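Local coordinates for mRNA interferase toxin RelE (PDB 4FXI), which cleaves mRNA with codon specificity in the ribosomal A site, shutting down translation during amino acid starvation as the toxin of a type II toxin-antitoxin pair, at residues E9-E14 against V73-V78; K27-E32 against I53-S58; G59-Y64 against G79-S84. The protein carries 1 engineered substitution. All coordinates share one frame; numbering follows the deposited sequence.

From the N terminus, strand 4-7 leads into helix 9-17, whose residues 9-14 meet strand 72-78 and so close the loop of contact 1. Within that loop lies the shorter one of contact 2, where helix 20-35 packs on the edge strand 52-54 and the turn after it. Contact 3 opens once contact 2 has closed, and it crosses contact 1: residues 59-64 come before 73-78, while 79-84 follow them. Strand 60-67 is the common neighbour, paired with 52-54 on one flank and with 72-78 on the other. The three contacts thus join two helices and the loop leading to helix 85-94 to one mixed sheet, and contacts 2 and 3 share a sulfate ion.

Contact 1 of 3, residues E9-E14 against V73-V78; sequences ERALKE and VFVISV
Glu-14 makes the one direct hydrogen bond between helix and strand: its OE1 accepts the backbone N-H of Val-78 at 3.0 Å from N, nearly straight at 174°. The N-H arrives from above the carboxylate plane, well out of it. Glutamate suits this place because it is long enough to span the gap. CG stands beside the backbone N (chi1 -71°) and the chain is extended beyond it, which carries the carboxylate from the helix to the strand backbone. A water-mediated link runs alongside. Water 1 donates to Glu-14 OE2 and to Ser-77 OG, at 2.7 Å from each. Both acceptors have a further partner. The salt bridge of OE2 with Arg-93 would favour the charged carboxylate; Ser-77 OG bonds to the backbone O of Val-86.

The apolar part centres on Ala-11. Ala-11 CB sits 3.5 Å from Val-75 O, against the strand backbone itself, and 4.1 Å from Val-75 CG1. A single methyl suits a spot where the axes of the two segments come within 6.8 Å, crossing at 61°. Val-78 packs from farther along the strand, its CG1 lying 3.7 Å from Ala-11 O and its CG2 near Glu-14 CB.

Ile-76 and Ser-77 form a classic beta bulge, both facing Val-63 of strand 60-67. While helix 9-17 takes up Ala-11 and Glu-14 here, strand 4-7 pairs with 72-78 through Val-73 and Val-75, and helix 85-94 packs against Ile-76 and Ser-77.

Contact 2 of 3, residues K27-E32 against I53-S58; sequences KKKLVE and IKLRSS. With SO4 (sulfate ion), chain D.
Lys-29 comes to the oxygen end of the peptide that follows Lys-54: Lys-29 CE lies 3.6 Å from Lys-54 O, and Lys-29 CD is close to the same atom. A second flat group, the Glu-32 carboxylate, belongs to the helix alone. Lys-28 NZ reaches Glu-32 OE1 from above the carboxylate plane at 3.3 Å, in a salt bridge one turn apart, as suits two charged side chains on the outer surface.

The rest is aliphatic. Ile-53 CG2 is touched at 3.6 Å by Lys-29 CD, the two side chains sliding past each other in opposite directions, and Lys-29 CE continues to Leu-55 CD2 at 3.9 Å. Lysine fits this partly exposed border because its methylenes CD and CE do the packing. In the RelE/ParE toxin fold helix 20-35 lies against the sheet, and this is where it meets the edge strand 52-54, whose backbone pairs through Ile-53 with Leu-62. Buried Leu-30 crosses Ile-53 at about a right angle, CD1 to CD1 at 4.0 Å, while Ile-53 CD1 also rests 3.8 Å from Leu-30 CA. Both branches of the isoleucine are therefore used.

The CB of Lys-54, an inferred transition-state stabiliser, points away from the helix. Lys-54 CG is anti to the backbone N, and a bend at chi3 (-71°) brings Lys-54 NZ to sulfate O1 at 3.0 Å; Tyr-87 and Arg-61 bind the same ion.

Contact 3 of 3, residues G59-Y64 against G79-S84; sequences GYRLVY and GKAERS. Engineered in segment 79-84: Ala-81 (natural residue Arg). With SO4 (sulfate ion), chain D.
The antiparallel pairing of strand 60-67 with the chain leaving strand 72-78 frames the inferred active site of this RelE-family nuclease. Arg-61 and Gly-79 form the hydrogen-bonded pair: Arg-61 N donates to Gly-79 O at 2.8 Å, and Gly-79 N to Arg-61 O at 3.1 Å. Tyr-60 and Lys-80 follow as the non-hydrogen-bonded pair. Beyond them Ala-81 N makes a weak bond to Gly-59 O, 3.3 Å long. Gly-79 marks a corner in the chain; its backbone is almost fully extended, a shape glycine adopts easily.

Tyr-60 and Lys-80 meet by CH-pi contact. Lys-80 CD lies over one face of the Tyr-60 ring, 3.6 Å from its centroid and 15° off the normal. Bends at chi2 (-65°) and chi3 (-62°) fold the lysine back over the tyrosine, although its CB points away from the partner strand. Lysine suits the place by offering methylenes to a broad ring.

On the face of the sheet that carries Arg-61, its guanidinium edge grips the sulfate, Arg-61 NE to O4 at 2.7 Å and NH2 to O3 at 3.1 Å. The ion probably comes from the crystallisation liquor, but its place is consistent with a phosphate-binding site and with the inferred transition-state role of Arg-61. The engineered Ala-81, at the inferred proton-donor position, sets its CB over one guanidinium face. Three N-H groups hold the guanidinium: NE and NH2 on the sulfate, while Arg-61 NH1 donates to Tyr-60 O at 2.8 Å from above the carbonyl plane.

Contact 1 of 3, residues E9-E14 against V73-V78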
loop_
_atom_site.group_PDB
_atom_site.type_symbol
_atom_site.label_atom_id
_atom_site.label_comp_id
_atom_site.label_asym_id
_atom_site.label_seq_id
_atom_site.Cartn_x
_atom_site.Cartn_y
_atom_site.Cartn_z
ATOM N N GLU A 9 8.081 8.746 -2.544
ATOM C CA GLU A 9 9.354 8.913 -1.832
ATOM C C GLU A 9 9.208 8.646 -0.341
ATOM O O GLU A 9 10.014 7.936 0.250
ATOM C CB GLU A 9 9.910 10.326 -2.034
ATOM C CG GLU A 9 9.520 10.994 -3.350
ATOM C CD GLU A 9 10.343 10.517 -4.538
ATOM O OE1 GLU A 9 10.995 9.455 -4.437
ATOM O OE2 GLU A 9 10.338 11.213 -5.577
ATOM N N ARG A 10 8.159 9.201 0.260
ATOM C CA ARG A 10 7.935 9.028 1.690
ATOM C C ARG A 10 7.539 7.597 2.023
ATOM O O ARG A 10 7.917 7.067 3.069
ATOM C CB ARG A 10 6.875 10.009 2.187
ATOM C CG ARG A 10 7.264 11.454 1.958
ATOM C CD ARG A 10 6.055 12.362 1.893
ATOM N NE ARG A 10 5.247 12.126 0.698
ATOM C CZ ARG A 10 4.397 13.008 0.186
ATOM N NH1 ARG A 10 4.245 14.194 0.764
ATOM N NH2 ARG A 10 3.700 12.709 -0.901
ATOM N N ALA A 11 6.794 6.962 1.125
ATOM C CA ALA A 11 6.397 5.573 1.342
ATOM C C ALA A 11 7.583 4.621 1.237
ATOM O O ALA A 11 7.633 3.610 1.938
ATOM C CB ALA A 11 5.291 5.159 0.379
ATOM N N LEU A 12 8.550 4.939 0.378
ATOM C CA LEU A 12 9.709 4.055 0.252
ATOM C C LEU A 12 10.573 4.122 1.510
ATOM O O LEU A 12 11.141 3.122 1.948
ATOM C CB LEU A 12 10.531 4.383 -0.992
ATOM C CG LEU A 12 11.691 3.422 -1.273
ATOM C CD1 LEU A 12 11.191 1.994 -1.448
ATOM C CD2 LEU A 12 12.488 3.870 -2.493
ATOM N N LYS A 13 10.670 5.306 2.100
ATOM C CA LYS A 13 11.392 5.439 3.361
ATOM C C LYS A 13 10.720 4.634 4.474
ATOM O O LYS A 13 11.390 3.944 5.239
ATOM C CB LYS A 13 11.528 6.911 3.755
ATOM C CG LYS A 13 12.409 7.710 2.811
ATOM C CD LYS A 13 12.348 9.200 3.130
ATOM C CE LYS A 13 13.132 10.017 2.111
ATOM N NZ LYS A 13 12.862 11.473 2.253
ATOM N N GLU A 14 9.394 4.726 4.555
ATOM C CA GLU A 14 8.622 3.912 5.492
ATOM C C GLU A 14 8.910 2.426 5.294
ATOM O O GLU A 14 9.120 1.682 6.255
ATOM C CB GLU A 14 7.124 4.185 5.323
ATOM C CG GLU A 14 6.711 5.575 5.829
ATOM C CD GLU A 14 5.313 5.971 5.404
ATOM O OE1 GLU A 14 4.873 5.542 4.316
ATOM O OE2 GLU A 14 4.654 6.719 6.160
ATOM N N VAL A 73 1.379 0.152 -10.084
ATOM C CA VAL A 73 0.893 0.118 -8.710
ATOM C C VAL A 73 1.748 1.111 -7.946
ATOM O O VAL A 73 2.959 0.941 -7.835
ATOM C CB VAL A 73 1.048 -1.292 -8.076
ATOM C CG1 VAL A 73 0.866 -1.254 -6.553
ATOM C CG2 VAL A 73 0.071 -2.270 -8.716
ATOM N N PHE A 74 1.113 2.162 -7.439
ATOM C CA PHE A 74 1.819 3.261 -6.791
ATOM C C PHE A 74 1.632 3.165 -5.288
ATOM O O PHE A 74 0.543 3.403 -4.770
ATOM C CB PHE A 74 1.274 4.593 -7.326
ATOM C CG PHE A 74 1.961 5.806 -6.771
ATOM C CD1 PHE A 74 3.330 5.977 -6.903
ATOM C CD2 PHE A 74 1.228 6.796 -6.137
ATOM C CE1 PHE A 74 3.956 7.106 -6.394
ATOM C CE2 PHE A 74 1.856 7.923 -5.623
ATOM C CZ PHE A 74 3.220 8.074 -5.755
ATOM N N VAL A 75 2.684 2.784 -4.577
ATOM C CA VAL A 75 2.585 2.657 -3.127
ATOM C C VAL A 75 2.644 4.046 -2.499
ATOM O O VAL A 75 3.636 4.738 -2.646
ATOM C CB VAL A 75 3.728 1.807 -2.564
ATOM C CG1 VAL A 75 3.633 1.735 -1.025
ATOM C CG2 VAL A 75 3.676 0.402 -3.174
ATOM N N ILE A 76 1.582 4.457 -1.809
ATOM C CA ILE A 76 1.542 5.818 -1.251
ATOM C C ILE A 76 1.778 5.913 0.254
ATOM O O ILE A 76 2.183 6.964 0.759
ATOM C CB ILE A 76 0.210 6.487 -1.542
ATOM C CG1 ILE A 76 -0.909 5.651 -0.967
ATOM C CG2 ILE A 76 -0.005 6.616 -3.023
ATOM C CD1 ILE A 76 -2.231 6.084 -1.455
ATOM N N SER A 77 1.521 4.831 0.977
ATOM C CA SER A 77 1.588 4.879 2.425
ATOM C C SER A 77 1.813 3.494 3.025
ATOM O O SER A 77 1.127 2.530 2.667
ATOM C CB SER A 77 0.293 5.482 2.986
ATOM O OG SER A 77 0.385 5.660 4.391
ATOM N N VAL A 78 2.790 3.386 3.921
ATOM C CA VAL A 78 2.933 2.171 4.722
ATOM C C VAL A 78 3.175 2.523 6.190
ATOM O O VAL A 78 4.096 3.277 6.525
ATOM C CB VAL A 78 3.965 1.150 4.135
ATOM C CG1 VAL A 78 4.612 1.679 2.882
ATOM C CG2 VAL A 78 4.998 0.726 5.172
HETATM O O HOH W 1 2.087 6.078 6.441
#

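Contact 2 of 3, residues K27-E32 against I53-S58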
loop_
_atom_site.group_PDB
_atom_site.type_symbol
_atom_site.label_atom_id
_atom_site.label_comp_id
_atom_site.label_asym_id
_atom_site.label_seq_id
_atom_site.Cartn_x
_atom_site.Cartn_y
_atom_site.Cartn_z
ATOM N N LYS A 27 5.752 -7.856 1.727
ATOM C CA LYS A 27 6.386 -8.015 0.428
ATOM C C LYS A 27 5.748 -9.143 -0.373
ATOM O O LYS A 27 5.471 -8.980 -1.563
ATOM C CB LYS A 27 7.897 -8.228 0.571
ATOM C CG LYS A 27 8.590 -8.574 -0.732
ATOM C CD LYS A 27 10.104 -8.721 -0.521
ATOM C CE LYS A 27 10.764 -9.366 -1.714
ATOM N NZ LYS A 27 12.267 -9.314 -1.638
ATOM N N LYS A 28 5.495 -10.273 0.286
ATOM C CA LYS A 28 4.846 -11.410 -0.367
ATOM C C LYS A 28 3.504 -11.016 -0.966
ATOM O O LYS A 28 3.176 -11.395 -2.095
ATOM C CB LYS A 28 4.651 -12.557 0.621
ATOM C CG LYS A 28 3.907 -13.743 0.046
ATOM C CD LYS A 28 3.915 -14.919 1.010
ATOM C CE LYS A 28 2.722 -15.840 0.777
ATOM N NZ LYS A 28 2.619 -16.282 -0.639
ATOM N N LYS A 29 2.738 -10.246 -0.199
ATOM C CA LYS A 29 1.419 -9.782 -0.622
ATOM C C LYS A 29 1.494 -8.723 -1.730
ATOM O O LYS A 29 0.702 -8.738 -2.677
ATOM C CB LYS A 29 0.635 -9.265 0.586
ATOM C CG LYS A 29 0.288 -10.356 1.609
ATOM C CD LYS A 29 -0.484 -9.769 2.794
ATOM C CE LYS A 29 -1.019 -10.854 3.714
ATOM N NZ LYS A 29 -2.025 -11.705 3.011
ATOM N N LEU A 30 2.442 -7.806 -1.608
ATOM C CA LEU A 30 2.696 -6.817 -2.651
ATOM C C LEU A 30 3.073 -7.441 -3.998
ATOM O O LEU A 30 2.596 -7.010 -5.049
ATOM C CB LEU A 30 3.775 -5.827 -2.181
ATOM C CG LEU A 30 4.044 -4.652 -3.118
ATOM C CD1 LEU A 30 2.764 -3.868 -3.373
ATOM C CD2 LEU A 30 5.128 -3.744 -2.544
ATOM N N VAL A 31 3.944 -8.447 -3.975
ATOM C CA VAL A 31 4.314 -9.151 -5.201
ATOM C C VAL A 31 3.089 -9.830 -5.833
ATOM O O VAL A 31 2.924 -9.803 -7.053
ATOM C CB VAL A 31 5.458 -10.144 -4.952
ATOM C CG1 VAL A 31 5.688 -11.030 -6.175
ATOM C CG2 VAL A 31 6.726 -9.370 -4.614
ATOM N N GLU A 32 2.228 -10.406 -4.996
ATOM C CA GLU A 32 0.960 -10.976 -5.475
ATOM C C GLU A 32 0.077 -9.890 -6.091
ATOM O O GLU A 32 -0.568 -10.098 -7.126
ATOM C CB GLU A 32 0.204 -11.648 -4.327
ATOM C CG GLU A 32 0.840 -12.958 -3.852
ATOM C CD GLU A 32 0.222 -13.482 -2.562
ATOM O OE1 GLU A 32 0.325 -14.699 -2.321
ATOM O OE2 GLU A 32 -0.366 -12.688 -1.794
ATOM N N ILE A 53 -3.294 -3.319 1.675
ATOM C CA ILE A 53 -2.824 -4.642 2.030
ATOM C C ILE A 53 -2.835 -4.708 3.542
ATOM O O ILE A 53 -2.296 -3.812 4.209
ATOM C CB ILE A 53 -1.381 -4.899 1.563
ATOM C CG1 ILE A 53 -1.264 -4.632 0.070
ATOM C CG2 ILE A 53 -0.989 -6.332 1.903
ATOM C CD1 ILE A 53 0.128 -4.942 -0.519
ATOM N N LYS A 54 -3.471 -5.748 4.076
ATOM C CA LYS A 54 -3.649 -5.889 5.514
ATOM C C LYS A 54 -2.864 -7.083 6.049
ATOM O O LYS A 54 -2.718 -8.096 5.371
ATOM C CB LYS A 54 -5.140 -6.055 5.846
ATOM C CG LYS A 54 -5.438 -6.248 7.329
ATOM C CD LYS A 54 -6.909 -6.571 7.602
ATOM C CE LYS A 54 -7.809 -5.366 7.362
ATOM N NZ LYS A 54 -9.185 -5.571 7.908
ATOM N N LEU A 55 -2.342 -6.946 7.264
ATOM C CA LEU A 55 -1.782 -8.074 7.998
ATOM C C LEU A 55 -2.682 -8.394 9.192
ATOM O O LEU A 55 -3.251 -7.490 9.814
ATOM C CB LEU A 55 -0.364 -7.765 8.474
ATOM C CG LEU A 55 0.668 -7.451 7.393
ATOM C CD1 LEU A 55 2.043 -7.246 8.017
ATOM C CD2 LEU A 55 0.700 -8.569 6.373
ATOM N N ARG A 56 -2.812 -9.676 9.505
ATOM C CA ARG A 56 -3.727 -10.119 10.553
ATOM C C ARG A 56 -3.357 -9.628 11.957
ATOM O O ARG A 56 -4.240 -9.382 12.782
ATOM C CB ARG A 56 -3.866 -11.645 10.530
ATOM C CG ARG A 56 -4.666 -12.216 11.692
ATOM C CD ARG A 56 -5.692 -13.232 11.225
ATOM N NE ARG A 56 -5.076 -14.348 10.515
ATOM C CZ ARG A 56 -4.560 -15.419 11.109
ATOM N NH1 ARG A 56 -4.579 -15.521 12.431
ATOM N NH2 ARG A 56 -4.024 -16.387 10.381
ATOM N N SER A 57 -2.067 -9.468 12.238
ATOM C CA SER A 57 -1.676 -9.057 13.584
ATOM C C SER A 57 -0.366 -8.273 13.683
ATOM O O SER A 57 0.561 -8.708 14.371
ATOM C CB SER A 57 -1.590 -10.279 14.498
ATOM O OG SER A 57 -0.290 -10.842 14.457
ATOM N N SER A 58 -0.286 -7.120 13.025
ATOM C CA SER A 58 0.879 -6.250 13.218
ATOM C C SER A 58 0.651 -4.913 13.968
ATOM O O SER A 58 1.394 -4.631 14.911
ATOM C CB SER A 58 1.705 -6.080 11.932
ATOM O OG SER A 58 0.875 -5.999 10.790
HETATM S S SO4 D . -8.074 -1.820 9.055
HETATM O O1 SO4 D . -9.089 -2.649 8.410
HETATM O O2 SO4 D . -8.602 -0.472 9.252
HETATM O O3 SO4 D . -7.706 -2.403 10.343
HETATM O O4 SO4 D . -6.888 -1.749 8.207
#

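Contact 3 of 3, residues G59-Y64 against G79-S84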
loop_
_atom_site.group_PDB
_atom_site.type_symbol
_atom_site.label_atom_id
_atom_site.label_comp_id
_atom_site.label_asym_id
_atom_site.label_seq_id
_atom_site.Cartn_x
_atom_site.Cartn_y
_atom_site.Cartn_z
ATOM N N GLY A 59 -0.327 -4.083 13.589
ATOM C CA GLY A 59 -1.177 -4.235 12.426
ATOM C C GLY A 59 -0.786 -3.185 11.400
ATOM O O GLY A 59 -1.451 -2.161 11.217
ATOM N N TYR A 60 0.330 -3.444 10.737
ATOM C CA TYR A 60 0.817 -2.591 9.668
ATOM C C TYR A 60 -0.039 -2.739 8.417
ATOM O O TYR A 60 -0.674 -3.771 8.209
ATOM C CB TYR A 60 2.277 -2.929 9.366
ATOM C CG TYR A 60 3.235 -2.210 10.279
ATOM C CD1 TYR A 60 3.535 -2.709 11.539
ATOM C CD2 TYR A 60 3.822 -1.016 9.892
ATOM C CE1 TYR A 60 4.404 -2.046 12.381
ATOM C CE2 TYR A 60 4.691 -0.345 10.725
ATOM C CZ TYR A 60 4.980 -0.864 11.969
ATOM O OH TYR A 60 5.847 -0.194 12.801
ATOM N N ARG A 61 -0.057 -1.691 7.595
ATOM C CA ARG A 61 -0.874 -1.656 6.389
ATOM C C ARG A 61 -0.095 -1.009 5.268
ATOM O O ARG A 61 0.737 -0.134 5.504
ATOM C CB ARG A 61 -2.131 -0.819 6.628
ATOM C CG ARG A 61 -3.002 -1.283 7.774
ATOM C CD ARG A 61 -3.667 -2.609 7.456
ATOM N NE ARG A 61 -4.570 -3.021 8.528
ATOM C CZ ARG A 61 -4.225 -3.823 9.531
ATOM N NH1 ARG A 61 -2.992 -4.315 9.603
ATOM N NH2 ARG A 61 -5.116 -4.140 10.457
ATOM N N LEU A 62 -0.372 -1.424 4.040
ATOM C CA LEU A 62 0.177 -0.741 2.881
ATOM C C LEU A 62 -0.991 -0.224 2.050
ATOM O O LEU A 62 -1.947 -0.955 1.786
ATOM C CB LEU A 62 1.100 -1.674 2.060
ATOM C CG LEU A 62 1.798 -1.051 0.844
ATOM C CD1 LEU A 62 3.180 -1.677 0.625
ATOM C CD2 LEU A 62 0.975 -1.163 -0.451
ATOM N N VAL A 63 -0.919 1.041 1.649
ATOM C CA VAL A 63 -1.939 1.601 0.790
ATOM C C VAL A 63 -1.356 1.907 -0.586
ATOM O O VAL A 63 -0.292 2.503 -0.700
ATOM C CB VAL A 63 -2.546 2.887 1.398
ATOM C CG1 VAL A 63 -3.602 3.457 0.470
ATOM C CG2 VAL A 63 -3.147 2.585 2.780
ATOM N N TYR A 64 -2.049 1.494 -1.640
ATOM C CA TYR A 64 -1.553 1.754 -2.980
ATOM C C TYR A 64 -2.636 2.262 -3.905
ATOM O O TYR A 64 -3.813 1.977 -3.705
ATOM C CB TYR A 64 -0.876 0.508 -3.580
ATOM C CG TYR A 64 -1.784 -0.703 -3.778
ATOM C CD1 TYR A 64 -2.509 -0.884 -4.957
ATOM C CD2 TYR A 64 -1.883 -1.679 -2.795
ATOM C CE1 TYR A 64 -3.333 -2.003 -5.134
ATOM C CE2 TYR A 64 -2.688 -2.800 -2.967
ATOM C CZ TYR A 64 -3.418 -2.949 -4.128
ATOM O OH TYR A 64 -4.206 -4.073 -4.277
ATOM N N GLY A 79 2.301 2.010 7.052
ATOM C CA GLY A 79 2.313 2.358 8.462
ATOM C C GLY A 79 1.182 1.709 9.241
ATOM O O GLY A 79 0.612 0.719 8.798
ATOM N N LYS A 80 0.844 2.294 10.391
ATOM C CA LYS A 80 -0.090 1.696 11.355
ATOM C C LYS A 80 -1.570 2.014 11.117
ATOM O O LYS A 80 -1.940 3.158 10.838
ATOM C CB LYS A 80 0.269 2.141 12.778
ATOM C CG LYS A 80 1.698 1.840 13.192
ATOM C CD LYS A 80 1.955 0.347 13.258
ATOM C CE LYS A 80 1.079 -0.320 14.305
ATOM N NZ LYS A 80 1.448 -1.750 14.507
ATOM N N ALA A 81 -2.415 0.998 11.273
ATOM C CA ALA A 81 -3.861 1.178 11.189
ATOM C C ALA A 81 -4.413 1.899 12.421
ATOM O O ALA A 81 -5.466 2.535 12.352
ATOM C CB ALA A 81 -4.555 -0.162 11.008
ATOM N N GLU A 82 -3.697 1.793 13.539
ATOM C CA GLU A 82 -4.108 2.412 14.800
ATOM C C GLU A 82 -4.314 3.916 14.622
ATOM O O GLU A 82 -3.431 4.607 14.116
ATOM C CB GLU A 82 -3.063 2.136 15.890
ATOM C CG GLU A 82 -3.596 2.199 17.323
ATOM C CD GLU A 82 -2.777 1.354 18.292
ATOM O OE1 GLU A 82 -1.624 1.730 18.593
ATOM O OE2 GLU A 82 -3.285 0.306 18.743
ATOM N N ARG A 83 -5.490 4.403 15.019
ATOM C CA ARG A 83 -5.883 5.808 14.841
ATOM C C ARG A 83 -5.958 6.222 13.364
ATOM O O ARG A 83 -5.886 7.407 13.043
ATOM C CB ARG A 83 -4.948 6.751 15.613
ATOM C CG ARG A 83 -4.639 6.310 17.039
ATOM C CD ARG A 83 -3.294 6.859 17.503
ATOM N NE ARG A 83 -3.430 8.023 18.374
ATOM C CZ ARG A 83 -2.875 8.120 19.579
ATOM N NH1 ARG A 83 -2.142 7.123 20.056
ATOM N NH2 ARG A 83 -3.050 9.215 20.307
ATOM N N SER A 84 -6.102 5.239 12.475
ATOM C CA SER A 84 -6.162 5.482 11.029
ATOM C C SER A 84 -4.993 6.317 10.504
ATOM O O SER A 84 -5.141 7.061 9.533
ATOM C CB SER A 84 -7.490 6.141 10.639
ATOM O OG SER A 84 -8.522 5.180 10.497
HETATM S S SO4 D . -8.074 -1.820 9.055
HETATM O O1 SO4 D . -9.089 -2.649 8.410
HETATM O O2 SO4 D . -8.602 -0.472 9.252
HETATM O O3 SO4 D . -7.706 -2.403 10.343
HETATM O O4 SO4 D . -6.888 -1.749 8.207
#